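Local coordinates for esterase (Alcaligenes sp., PDB 1QLW), which probably hydrolyses carboxylic esters as a bacterial member of the alpha/beta-hydrolase superfamily, at residues A[143-157]-A[252-264]. Numbering follows the deposited sequence.
Sequences AIFRFGPRYPDAFKD and FGDHIEEFPRWAP
R146 and H255 bring the two backbones closest, their CA atoms 6.8 Å apart, where the Schellman turn closing helix 138-144 faces the loop between strand 248-252 and helix 263-278. From this turn R146 reaches across, its chain bent at chi3 (-49°), and grips D254 O side-on: NE lies 2.9 Å and NH2 3.0 Å from that one oxygen, which sits close to the guanidinium plane. One guanidinium face carries I256 CD1, 3.4 Å from R146 CZ. The group stands steeply over the five-membered ring of W262 in a cation-pi contact, while R146 CG makes a CH-pi contact over F259. NH1 completes the setting with a salt bridge to E230. Cutting R146 back to an alanine is likely to leave D254 O without these two donors, E230 without its positive mate, and a gap between W262, F259 and I256.

W262 NE1 also bonds I144 O at 2.8 Å, tying the indole to the last helical turn. Nearby, I144 CG1 lies over the centre of the R261 guanidinium, which hydrogen-bonds K38 O of the second subunit.

At the far end F155 and H255 stack face to face, centroids 3.6 Å apart and planes almost parallel, with F259 meeting the F155 rim. In-plane bonds at both ring nitrogens fix the imidazole's rotation: H255 NE2 donates to the syn lone pair of D157 OD1 at 2.6 Å, and ND1 to E258 OE2 from above the carboxylate plane. The two carboxylates would probably favour a protonated imidazole. A water bridges D157 OD2 and D254 OD2. The arrangement joins the loop after a C-terminal parallel strand of the alpha/beta-hydrolase sheet to a helical excursion inserted between strands 99-103 and 200-205.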
loop_
_atom_site.group_PDB
_atom_site.type_symbol
_atom_site.label_atom_id
_atom_site.label_comp_id
_atom_site.label_asym_id
_atom_site.label_seq_id
_atom_site.Cartn_x
_atom_site.Cartn_y
_atom_site.Cartn_z
ATOM N N ALA A 143 -0.304 -10.909 22.507
ATOM C CA ALA A 143 -1.189 -11.967 22.987
ATOM C C ALA A 143 -2.127 -12.441 21.893
ATOM O O ALA A 143 -2.375 -13.654 21.775
ATOM C CB ALA A 143 -1.923 -11.511 24.237
ATOM N N ILE A 144 -2.688 -11.548 21.076
ATOM C CA ILE A 144 -3.538 -11.971 19.961
ATOM C C ILE A 144 -2.791 -12.906 19.019
ATOM O O ILE A 144 -3.327 -13.900 18.524
ATOM C CB ILE A 144 -4.061 -10.750 19.178
ATOM C CG1 ILE A 144 -4.995 -9.944 20.081
ATOM C CG2 ILE A 144 -4.756 -11.168 17.886
ATOM C CD1 ILE A 144 -5.330 -8.545 19.612
ATOM N N PHE A 145 -1.507 -12.610 18.802
ATOM C CA PHE A 145 -0.692 -13.378 17.886
ATOM C C PHE A 145 -0.056 -14.601 18.530
ATOM O O PHE A 145 0.555 -15.410 17.830
ATOM C CB PHE A 145 0.383 -12.499 17.261
ATOM C CG PHE A 145 -0.117 -11.361 16.406
ATOM C CD1 PHE A 145 -1.406 -11.321 15.883
ATOM C CD2 PHE A 145 0.726 -10.314 16.097
ATOM C CE1 PHE A 145 -1.841 -10.285 15.085
ATOM C CE2 PHE A 145 0.306 -9.265 15.297
ATOM C CZ PHE A 145 -0.967 -9.248 14.794
ATOM N N ARG A 146 -0.201 -14.744 19.848
ATOM C CA ARG A 146 0.278 -15.879 20.606
ATOM C C ARG A 146 1.799 -15.977 20.556
ATOM O O ARG A 146 2.364 -17.084 20.512
ATOM C CB ARG A 146 -0.382 -17.197 20.175
ATOM C CG ARG A 146 -1.894 -17.146 20.160
ATOM C CD ARG A 146 -2.532 -18.535 20.072
ATOM N NE ARG A 146 -1.939 -19.346 19.022
ATOM C CZ ARG A 146 -2.176 -19.202 17.723
ATOM N NH1 ARG A 146 -3.109 -18.339 17.302
ATOM N NH2 ARG A 146 -1.484 -19.914 16.840
ATOM N N PHE A 147 2.473 -14.842 20.720
ATOM C CA PHE A 147 3.920 -14.879 20.817
ATOM C C PHE A 147 4.397 -15.358 22.191
ATOM O O PHE A 147 5.513 -15.828 22.321
ATOM C CB PHE A 147 4.502 -13.499 20.540
ATOM C CG PHE A 147 4.316 -12.991 19.129
ATOM C CD1 PHE A 147 3.991 -13.821 18.072
ATOM C CD2 PHE A 147 4.479 -11.638 18.896
ATOM C CE1 PHE A 147 3.841 -13.304 16.796
ATOM C CE2 PHE A 147 4.344 -11.119 17.622
ATOM C CZ PHE A 147 4.031 -11.950 16.565
ATOM N N GLY A 148 3.548 -15.168 23.186
ATOM C CA GLY A 148 3.848 -15.571 24.567
ATOM C C GLY A 148 2.596 -15.272 25.361
ATOM O O GLY A 148 1.601 -14.798 24.842
ATOM N N PRO A 149 2.636 -15.600 26.646
ATOM C CA PRO A 149 1.441 -15.480 27.471
ATOM C C PRO A 149 0.963 -14.060 27.668
ATOM O O PRO A 149 -0.237 -13.757 27.729
ATOM C CB PRO A 149 1.831 -16.177 28.772
ATOM C CG PRO A 149 3.323 -16.182 28.814
ATOM C CD PRO A 149 3.766 -16.214 27.374
ATOM N N ARG A 150 1.920 -13.139 27.727
ATOM C CA ARG A 150 1.658 -11.733 27.947
ATOM C C ARG A 150 2.930 -10.970 27.599
ATOM O O ARG A 150 4.040 -11.508 27.627
ATOM C CB ARG A 150 1.278 -11.469 29.399
ATOM C CG ARG A 150 2.397 -11.812 30.372
ATOM C CD ARG A 150 1.856 -11.891 31.796
ATOM N NE ARG A 150 0.990 -13.051 31.966
ATOM C CZ ARG A 150 1.344 -14.324 32.063
ATOM N NH1 ARG A 150 2.614 -14.700 32.026
ATOM N NH2 ARG A 150 0.409 -15.262 32.212
ATOM N N TYR A 151 2.748 -9.740 27.143
ATOM C CA TYR A 151 3.889 -8.937 26.727
ATOM C C TYR A 151 4.757 -8.593 27.929
ATOM O O TYR A 151 4.230 -8.269 29.013
ATOM C CB TYR A 151 3.299 -7.653 26.116
ATOM C CG TYR A 151 4.334 -6.681 25.633
ATOM C CD1 TYR A 151 4.928 -6.776 24.393
ATOM C CD2 TYR A 151 4.690 -5.627 26.471
ATOM C CE1 TYR A 151 5.863 -5.807 23.997
ATOM C CE2 TYR A 151 5.607 -4.682 26.112
ATOM C CZ TYR A 151 6.204 -4.800 24.886
ATOM O OH TYR A 151 7.095 -3.816 24.497
ATOM N N PRO A 152 6.081 -8.607 27.800
ATOM C CA PRO A 152 6.870 -8.918 26.636
ATOM C C PRO A 152 7.591 -10.262 26.755
ATOM O O PRO A 152 8.745 -10.401 26.367
ATOM C CB PRO A 152 7.894 -7.768 26.660
ATOM C CG PRO A 152 8.200 -7.623 28.113
ATOM C CD PRO A 152 6.969 -8.056 28.870
ATOM N N ASP A 153 6.899 -11.254 27.292
ATOM C CA ASP A 153 7.480 -12.580 27.481
ATOM C C ASP A 153 7.092 -13.524 26.353
ATOM O O ASP A 153 5.915 -13.728 26.095
ATOM C CB ASP A 153 7.009 -13.141 28.812
ATOM C CG ASP A 153 7.700 -12.455 29.981
ATOM O OD1 ASP A 153 8.873 -12.045 29.852
ATOM O OD2 ASP A 153 7.036 -12.341 31.026
ATOM N N ALA A 154 8.090 -14.015 25.632
ATOM C CA ALA A 154 7.847 -14.891 24.503
ATOM C C ALA A 154 7.890 -16.361 24.920
ATOM O O ALA A 154 8.671 -16.759 25.786
ATOM C CB ALA A 154 8.929 -14.721 23.439
ATOM N N PHE A 155 7.091 -17.175 24.248
ATOM C CA PHE A 155 7.234 -18.619 24.391
ATOM C C PHE A 155 8.648 -18.993 23.953
ATOM O O PHE A 155 9.127 -18.508 22.921
ATOM C CB PHE A 155 6.219 -19.400 23.575
ATOM C CG PHE A 155 4.785 -19.226 23.994
ATOM C CD1 PHE A 155 4.426 -19.554 25.304
ATOM C CD2 PHE A 155 3.809 -18.762 23.137
ATOM C CE1 PHE A 155 3.118 -19.398 25.726
ATOM C CE2 PHE A 155 2.508 -18.608 23.553
ATOM C CZ PHE A 155 2.156 -18.932 24.859
ATOM N N LYS A 156 9.316 -19.874 24.688
ATOM C CA LYS A 156 10.663 -20.297 24.325
ATOM C C LYS A 156 10.719 -21.010 22.983
ATOM O O LYS A 156 11.741 -20.902 22.299
ATOM C CB LYS A 156 11.238 -21.225 25.397
ATOM C CG LYS A 156 11.277 -20.636 26.794
ATOM C CD LYS A 156 12.048 -19.328 26.845
ATOM C CE LYS A 156 12.082 -18.785 28.267
ATOM N NZ LYS A 156 13.181 -19.384 29.067
ATOM N N ASP A 157 9.627 -21.654 22.566
ATOM C CA ASP A 157 9.617 -22.376 21.301
ATOM C C ASP A 157 8.922 -21.620 20.176
ATOM O O ASP A 157 8.642 -22.226 19.131
ATOM C CB ASP A 157 8.965 -23.760 21.446
ATOM C CG ASP A 157 7.489 -23.702 21.755
ATOM O OD1 ASP A 157 6.909 -22.609 21.858
ATOM O OD2 ASP A 157 6.884 -24.791 21.882
ATOM N N PHE A 252 -4.206 -24.074 11.290
ATOM C CA PHE A 252 -3.976 -23.551 12.626
ATOM C C PHE A 252 -2.576 -23.905 13.117
ATOM O O PHE A 252 -2.056 -24.989 12.840
ATOM C CB PHE A 252 -5.000 -24.031 13.667
ATOM C CG PHE A 252 -6.283 -23.236 13.635
ATOM C CD1 PHE A 252 -7.305 -23.496 12.745
ATOM C CD2 PHE A 252 -6.481 -22.218 14.563
ATOM C CE1 PHE A 252 -8.472 -22.745 12.748
ATOM C CE2 PHE A 252 -7.634 -21.454 14.558
ATOM C CZ PHE A 252 -8.646 -21.718 13.655
ATOM N N GLY A 253 -1.993 -22.973 13.861
ATOM C CA GLY A 253 -0.700 -23.119 14.463
ATOM C C GLY A 253 -0.698 -23.716 15.851
ATOM O O GLY A 253 -1.480 -24.616 16.178
ATOM N N ASP A 254 0.214 -23.222 16.681
ATOM C CA ASP A 254 0.440 -23.766 18.012
ATOM C C ASP A 254 0.121 -22.811 19.127
ATOM O O ASP A 254 -0.268 -21.654 18.906
ATOM C CB ASP A 254 1.879 -24.286 18.083
ATOM C CG ASP A 254 2.133 -25.427 19.040
ATOM O OD1 ASP A 254 1.231 -25.869 19.778
ATOM O OD2 ASP A 254 3.296 -25.898 19.034
ATOM N N HIS A 255 0.225 -23.310 20.360
ATOM C CA HIS A 255 -0.107 -22.574 21.562
ATOM C C HIS A 255 -1.558 -22.099 21.520
ATOM O O HIS A 255 -1.920 -21.093 22.127
ATOM C CB HIS A 255 0.826 -21.408 21.870
ATOM C CG HIS A 255 2.214 -21.833 22.212
ATOM N ND1 HIS A 255 2.550 -22.257 23.479
ATOM C CD2 HIS A 255 3.347 -21.875 21.476
ATOM C CE1 HIS A 255 3.845 -22.568 23.495
ATOM N NE2 HIS A 255 4.346 -22.348 22.290
ATOM N N ILE A 256 -2.448 -22.903 20.916
ATOM C CA ILE A 256 -3.833 -22.490 20.801
ATOM C C ILE A 256 -4.584 -22.625 22.112
ATOM O O ILE A 256 -5.377 -21.772 22.520
ATOM C CB ILE A 256 -4.555 -23.351 19.734
ATOM C CG1 ILE A 256 -4.015 -23.073 18.324
ATOM C CG2 ILE A 256 -6.067 -23.201 19.796
ATOM C CD1 ILE A 256 -4.448 -21.736 17.759
ATOM N N GLU A 257 -4.388 -23.762 22.778
ATOM C CA GLU A 257 -5.190 -24.126 23.926
ATOM C C GLU A 257 -5.194 -23.164 25.080
ATOM O O GLU A 257 -6.249 -22.983 25.715
ATOM C CB GLU A 257 -4.799 -25.540 24.409
ATOM C CG GLU A 257 -5.545 -26.546 23.542
ATOM C CD GLU A 257 -4.938 -27.297 22.417
ATOM O OE1 GLU A 257 -3.978 -28.010 22.880
ATOM O OE2 GLU A 257 -5.034 -27.189 21.167
ATOM N N GLU A 258 -4.088 -22.447 25.275
ATOM C CA GLU A 258 -4.016 -21.567 26.432
ATOM C C GLU A 258 -4.592 -20.193 26.184
ATOM O O GLU A 258 -4.620 -19.401 27.130
ATOM C CB GLU A 258 -2.578 -21.510 26.934
ATOM C CG GLU A 258 -1.579 -20.963 25.940
ATOM C CD GLU A 258 -0.139 -21.339 26.232
ATOM O OE1 GLU A 258 0.422 -20.708 27.161
ATOM O OE2 GLU A 258 0.449 -22.200 25.528
ATOM N N PHE A 259 -5.100 -19.911 24.991
ATOM C CA PHE A 259 -5.716 -18.620 24.721
ATOM C C PHE A 259 -7.208 -18.770 24.488
ATOM O O PHE A 259 -7.633 -19.303 23.451
ATOM C CB PHE A 259 -5.053 -17.972 23.486
ATOM C CG PHE A 259 -3.627 -17.566 23.723
ATOM C CD1 PHE A 259 -2.598 -18.457 23.536
ATOM C CD2 PHE A 259 -3.290 -16.280 24.129
ATOM C CE1 PHE A 259 -1.279 -18.095 23.754
ATOM C CE2 PHE A 259 -1.979 -15.921 24.366
ATOM C CZ PHE A 259 -0.967 -16.833 24.174
ATOM N N PRO A 260 -8.023 -18.190 25.360
ATOM C CA PRO A 260 -9.472 -18.231 25.175
ATOM C C PRO A 260 -9.942 -17.574 23.890
ATOM O O PRO A 260 -11.041 -17.930 23.419
ATOM C CB PRO A 260 -10.051 -17.596 26.429
ATOM C CG PRO A 260 -8.967 -17.684 27.439
ATOM C CD PRO A 260 -7.663 -17.614 26.675
ATOM N N ARG A 261 -9.181 -16.681 23.269
ATOM C CA ARG A 261 -9.546 -16.045 22.010
ATOM C C ARG A 261 -9.536 -17.112 20.911
ATOM O O ARG A 261 -10.305 -17.053 19.955
ATOM C CB ARG A 261 -8.601 -14.895 21.629
ATOM C CG ARG A 261 -9.001 -13.953 20.504
ATOM C CD ARG A 261 -7.950 -12.930 20.132
ATOM N NE ARG A 261 -8.329 -11.801 19.297
ATOM C CZ ARG A 261 -8.719 -10.594 19.690
ATOM N NH1 ARG A 261 -8.802 -10.293 20.983
ATOM N NH2 ARG A 261 -9.002 -9.646 18.793
ATOM N N TRP A 262 -8.641 -18.090 21.016
ATOM C CA TRP A 262 -8.317 -18.981 19.930
ATOM C C TRP A 262 -8.836 -20.398 20.053
ATOM O O TRP A 262 -9.258 -20.977 19.054
ATOM C CB TRP A 262 -6.795 -19.034 19.683
ATOM C CG TRP A 262 -6.330 -17.769 19.031
ATOM C CD1 TRP A 262 -5.573 -16.752 19.531
ATOM C CD2 TRP A 262 -6.670 -17.375 17.686
ATOM N NE1 TRP A 262 -5.411 -15.769 18.588
ATOM C CE2 TRP A 262 -6.074 -16.135 17.443
ATOM C CE3 TRP A 262 -7.420 -17.992 16.672
ATOM C CZ2 TRP A 262 -6.217 -15.479 16.211
ATOM C CZ3 TRP A 262 -7.559 -17.337 15.464
ATOM C CH2 TRP A 262 -6.962 -16.098 15.246
ATOM N N ALA A 263 -8.861 -20.956 21.263
ATOM C CA ALA A 263 -9.329 -22.327 21.446
ATOM C C ALA A 263 -10.699 -22.577 20.873
ATOM O O ALA A 263 -10.901 -23.600 20.188
ATOM C CB ALA A 263 -9.219 -22.723 22.913
ATOM N N PRO A 264 -11.674 -21.702 21.059
ATOM C CA PRO A 264 -13.009 -21.939 20.526
ATOM C C PRO A 264 -13.071 -21.807 19.011
ATOM O O PRO A 264 -13.941 -22.408 18.398
ATOM C CB PRO A 264 -13.910 -20.913 21.188
ATOM C CG PRO A 264 -13.042 -19.989 21.933
ATOM C CD PRO A 264 -11.662 -20.570 22.016
HETATM O O HOH W 1 4.485 -25.939 21.640
#